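Side-chain contacts in alpha-Amylase (Thermotoga maritima, PDB 2B5D), which belongs to glycoside hydrolase family 57, a group of carbohydrate-active enzymes: residues Lys112-Asn115 / Val116-Tyr120; Gln71-Tyr74 / Glu75-Met78. One frame throughout, in Å; residues are numbered along the deposited sequence.

Contact 1: Lys112-Asn115 / Val116-Tyr120; sequences KILN and VFRSY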
loop_
_atom_site.group_PDB
_atom_site.type_symbol
_atom_site.label_atom_id
_atom_site.label_comp_id
_atom_site.label_asym_id
_atom_site.label_seq_id
_atom_site.Cartn_x
_atom_site.Cartn_y
_atom_site.Cartn_z
ATOM N N LYS A 112 -10.880 15.964 37.872
ATOM C CA LYS A 112 -12.097 16.764 37.703
ATOM C C LYS A 112 -13.030 16.252 36.602
ATOM O O LYS A 112 -14.235 16.108 36.819
ATOM C CB LYS A 112 -11.733 18.225 37.438
ATOM C CG LYS A 112 -12.002 19.170 38.599
ATOM C CD LYS A 112 -13.452 19.704 38.573
ATOM C CE LYS A 112 -14.488 18.677 39.130
ATOM N NZ LYS A 112 -15.923 19.132 38.998
ATOM N N ILE A 113 -12.454 15.977 35.431
ATOM C CA ILE A 113 -13.204 15.498 34.275
ATOM C C ILE A 113 -13.903 14.164 34.534
ATOM O O ILE A 113 -15.110 14.052 34.326
ATOM C CB ILE A 113 -12.311 15.485 33.000
ATOM C CG1 ILE A 113 -12.229 16.907 32.443
ATOM C CG2 ILE A 113 -12.829 14.506 31.926
ATOM C CD1 ILE A 113 -11.001 17.156 31.661
ATOM N N LEU A 114 -13.149 13.173 35.012
ATOM C CA LEU A 114 -13.685 11.826 35.282
ATOM C C LEU A 114 -14.750 11.876 36.367
ATOM O O LEU A 114 -15.690 11.074 36.360
ATOM C CB LEU A 114 -12.570 10.874 35.717
ATOM C CG LEU A 114 -12.580 9.400 35.305
ATOM C CD1 LEU A 114 -11.659 8.614 36.236
ATOM C CD2 LEU A 114 -13.962 8.752 35.241
ATOM N N ASN A 115 -14.584 12.836 37.278
ATOM C CA ASN A 115 -15.526 13.127 38.347
ATOM C C ASN A 115 -16.842 13.717 37.871
ATOM O O ASN A 115 -17.896 13.393 38.427
ATOM C CB ASN A 115 -14.909 14.117 39.309
ATOM C CG ASN A 115 -15.148 13.739 40.732
ATOM O OD1 ASN A 115 -14.375 12.961 41.308
ATOM N ND2 ASN A 115 -16.226 14.268 41.322
ATOM N N VAL A 116 -16.780 14.605 36.877
ATOM C CA VAL A 116 -17.993 15.106 36.225
ATOM C C VAL A 116 -18.700 13.955 35.523
ATOM O O VAL A 116 -19.909 13.815 35.614
ATOM C CB VAL A 116 -17.698 16.255 35.226
ATOM C CG1 VAL A 116 -18.904 16.540 34.325
ATOM C CG2 VAL A 116 -17.265 17.524 35.973
ATOM N N PHE A 117 -17.928 13.126 34.833
ATOM C CA PHE A 117 -18.455 11.969 34.133
ATOM C C PHE A 117 -19.208 11.048 35.089
ATOM O O PHE A 117 -20.238 10.473 34.723
ATOM C CB PHE A 117 -17.310 11.222 33.473
ATOM C CG PHE A 117 -17.741 10.095 32.592
ATOM C CD1 PHE A 117 -17.700 8.787 33.049
ATOM C CD2 PHE A 117 -18.145 10.335 31.287
ATOM C CE1 PHE A 117 -18.074 7.732 32.224
ATOM C CE2 PHE A 117 -18.525 9.284 30.460
ATOM C CZ PHE A 117 -18.490 7.982 30.933
ATOM N N ARG A 118 -18.684 10.929 36.311
ATOM C CA ARG A 118 -19.294 10.127 37.366
ATOM C C ARG A 118 -20.536 10.803 37.943
ATOM O O ARG A 118 -21.538 10.128 38.131
ATOM C CB ARG A 118 -18.280 9.786 38.465
ATOM C CG ARG A 118 -17.186 8.814 38.007
ATOM C CD ARG A 118 -16.388 8.269 39.185
ATOM N NE ARG A 118 -15.091 7.713 38.792
ATOM C CZ ARG A 118 -14.926 6.564 38.136
ATOM N NH1 ARG A 118 -13.707 6.135 37.831
ATOM N NH2 ARG A 118 -15.978 5.846 37.782
ATOM N N SER A 119 -20.485 12.117 38.191
ATOM C CA SER A 119 -21.682 12.906 38.541
ATOM C C SER A 119 -22.938 12.556 37.734
ATOM O O SER A 119 -24.059 12.739 38.224
ATOM C CB SER A 119 -21.439 14.398 38.326
ATOM O OG SER A 119 -20.192 14.794 38.837
ATOM N N TYR A 120 -22.747 12.092 36.499
ATOM C CA TYR A 120 -23.832 11.851 35.569
ATOM C C TYR A 120 -24.007 10.371 35.273
ATOM O O TYR A 120 -24.584 10.005 34.232
ATOM C CB TYR A 120 -23.569 12.597 34.265
ATOM C CG TYR A 120 -23.741 14.089 34.368
ATOM C CD1 TYR A 120 -22.646 14.945 34.276
ATOM C CD2 TYR A 120 -25.000 14.653 34.559
ATOM C CE1 TYR A 120 -22.805 16.322 34.363
ATOM C CE2 TYR A 120 -25.165 16.021 34.654
ATOM C CZ TYR A 120 -24.069 16.853 34.556
ATOM O OH TYR A 120 -24.239 18.218 34.643
#
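L114 and R118 meet one turn apart on the helix, the methyl groups of the leucine lying against the guanidinium of the arginine. L114 CD2 sits over one face of that flat group, displaced toward its rim, 3.8 Å from R118 CZ, while L114 CD1 approaches R118 NH1 at 3.6 Å. The R118 chain, extended from CG to NE, carries the group past the leucine to its charged partners, E75 and E79 on helix 68-91. A looser apolar contact joins L114 CD2 to F117 CD1 at 4.3 Å. On another side of the helix, the K112 chain turns about its CB-CG and CG-CD bonds (chi2 -87°, chi3 79°), which brings NZ back to 3.7 Å from V116 CG2.

All this lies in the last turns of helix 97-119, where I113, V116 and F117 lean on I39 of helix 27-47. Backbone bonds of the i to i+4 kind run from V116, F117, R118 and S119 back to the carbonyls of K112 to N115. The carbonyl of N115 is gripped twice, by S119 N at 2.9 Å and by the hydroxyl S119 OG at 2.7 Å, the two donors arriving from opposite faces of the carbonyl plane.

Contact 2: Gln71-Tyr74 / Glu75-Met78; sequences QEKY and ERHM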
loop_
_atom_site.group_PDB
_atom_site.type_symbol
_atom_site.label_atom_id
_atom_site.label_comp_id
_atom_site.label_asym_id
_atom_site.label_seq_id
_atom_site.Cartn_x
_atom_site.Cartn_y
_atom_site.Cartn_z
ATOM N N GLN A 71 -19.026 4.016 27.849
ATOM C CA GLN A 71 -18.856 4.725 29.109
ATOM C C GLN A 71 -17.877 3.993 30.046
ATOM O O GLN A 71 -17.035 4.627 30.702
ATOM C CB GLN A 71 -20.211 4.920 29.793
ATOM C CG GLN A 71 -21.303 5.466 28.882
ATOM C CD GLN A 71 -22.672 5.522 29.548
ATOM O OE1 GLN A 71 -23.598 6.156 29.031
ATOM N NE2 GLN A 71 -22.807 4.865 30.699
ATOM N N GLU A 72 -18.001 2.660 30.096
ATOM C CA GLU A 72 -17.084 1.786 30.847
ATOM C C GLU A 72 -15.646 1.866 30.317
ATOM O O GLU A 72 -14.714 2.080 31.096
ATOM C CB GLU A 72 -17.603 0.341 30.858
ATOM C CG GLU A 72 -18.717 0.129 31.890
ATOM C CD GLU A 72 -19.471 -1.204 31.770
ATOM O OE1 GLU A 72 -20.482 -1.342 32.500
ATOM O OE2 GLU A 72 -19.076 -2.098 30.973
ATOM N N LYS A 73 -15.483 1.728 29.003
ATOM C CA LYS A 73 -14.186 1.944 28.347
ATOM C C LYS A 73 -13.600 3.349 28.568
ATOM O O LYS A 73 -12.386 3.494 28.722
ATOM C CB LYS A 73 -14.263 1.611 26.852
ATOM C CG LYS A 73 -14.280 0.126 26.568
ATOM C CD LYS A 73 -15.137 -0.244 25.337
ATOM C CE LYS A 73 -15.617 -1.732 25.364
ATOM N NZ LYS A 73 -16.024 -2.251 26.724
ATOM N N TYR A 74 -14.446 4.377 28.608
ATOM C CA TYR A 74 -13.952 5.737 28.840
ATOM C C TYR A 74 -13.426 5.905 30.258
ATOM O O TYR A 74 -12.412 6.562 30.469
ATOM C CB TYR A 74 -15.025 6.809 28.540
ATOM C CG TYR A 74 -14.547 8.216 28.845
ATOM C CD1 TYR A 74 -14.895 8.845 30.038
ATOM C CD2 TYR A 74 -13.715 8.898 27.956
ATOM C CE1 TYR A 74 -14.446 10.131 30.331
ATOM C CE2 TYR A 74 -13.261 10.164 28.236
ATOM C CZ TYR A 74 -13.630 10.778 29.419
ATOM O OH TYR A 74 -13.175 12.032 29.691
ATOM N N GLU A 75 -14.147 5.323 31.215
ATOM C CA GLU A 75 -13.815 5.383 32.635
ATOM C C GLU A 75 -12.433 4.750 32.882
ATOM O O GLU A 75 -11.590 5.306 33.601
ATOM C CB GLU A 75 -14.886 4.632 33.409
ATOM C CG GLU A 75 -15.460 5.415 34.566
ATOM C CD GLU A 75 -16.862 4.940 34.981
ATOM O OE1 GLU A 75 -16.952 4.232 36.012
ATOM O OE2 GLU A 75 -17.871 5.276 34.296
ATOM N N ARG A 76 -12.212 3.605 32.238
ATOM C CA ARG A 76 -10.951 2.876 32.278
ATOM C C ARG A 76 -9.834 3.624 31.524
ATOM O O ARG A 76 -8.667 3.624 31.955
ATOM C CB ARG A 76 -11.191 1.437 31.780
ATOM C CG ARG A 76 -10.149 0.822 30.841
ATOM C CD ARG A 76 -10.386 -0.692 30.672
ATOM N NE ARG A 76 -11.802 -1.052 30.779
ATOM C CZ ARG A 76 -12.550 -1.527 29.776
ATOM N NH1 ARG A 76 -12.005 -1.721 28.565
ATOM N NH2 ARG A 76 -13.840 -1.819 29.982
ATOM N N HIS A 77 -10.189 4.297 30.430
ATOM C CA HIS A 77 -9.241 5.172 29.738
ATOM C C HIS A 77 -8.851 6.371 30.613
ATOM O O HIS A 77 -7.694 6.779 30.670
ATOM C CB HIS A 77 -9.830 5.636 28.413
ATOM C CG HIS A 77 -9.169 6.855 27.850
ATOM N ND1 HIS A 77 -8.147 6.785 26.928
ATOM C CD2 HIS A 77 -9.396 8.174 28.065
ATOM C CE1 HIS A 77 -7.765 8.010 26.605
ATOM N NE2 HIS A 77 -8.506 8.871 27.281
ATOM N N MET A 78 -9.821 6.931 31.312
ATOM C CA MET A 78 -9.536 8.088 32.148
ATOM C C MET A 78 -8.622 7.774 33.340
ATOM O O MET A 78 -7.794 8.611 33.737
ATOM C CB MET A 78 -10.833 8.786 32.567
ATOM C CG MET A 78 -11.405 9.664 31.455
ATOM S SD MET A 78 -10.180 10.807 30.694
ATOM C CE MET A 78 -10.043 12.070 31.968
#
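Y74 and M78 form a Met-aromatic pair at i and i+4 on helix 68-91, on the side of that helix packed against helices 27-47 and 97-119. The two side chains run alongside each other in the same direction. What lies over the ring face is the methylene: M78 CG is 3.5 Å from the centroid of the Y74 ring in a CH-pi contact, shifted toward the rim and only 3.2 Å from Y74 CZ. The sulfur follows obliquely, M78 SD standing 4.4 Å from the same centroid and 41° off the ring normal, beside the phenol end. With CG anti to the backbone N (chi1 177°), the Y74 ring lies alongside the M78 chain, and its hydroxyl is hydrogen-bonded to T35 on helix 27-47.

Away from this buried pair, K73 and R76 lie side by side. K73 CG comes within 3.5 Å of R76 NH1, and K73 CA stands over the centre of one guanidinium face. Their positive ends are close as well, K73 NZ being 3.9 Å from R76 NH2, which probably costs some electrostatic energy; K73 NZ also makes a weak hydrogen bond to the carbonyl of D69. Backbone bonds from E75 through M78 to the carbonyls four residues earlier complete the turns, with M78 N 2.7 Å from Y74 O.

In the fold
Contacts 1 and 2 lie on successive helices, 97-119 and 68-91, with centres about 11 Å apart, and their side chains meet directly. The polar tie is a salt bridge between R118 NH2 and E75 OE1 at 2.6 Å; the other carboxylate oxygen, E75 OE2, packs 3.2 Å from F117 CE1. L114 CG lies 3.3 Å from M78 CB and I113 CG2 lies 3.4 Å from Y74 OH, while the F117 and Y74 rings meet with their planes at about 50°. Helix 27-47 serves both contacts: I39 touches I113 and Y74 alike, so the interface joins three helices. The centres of contacts 1 and 2 lie about 21 and 20 Å from the centre of the chain.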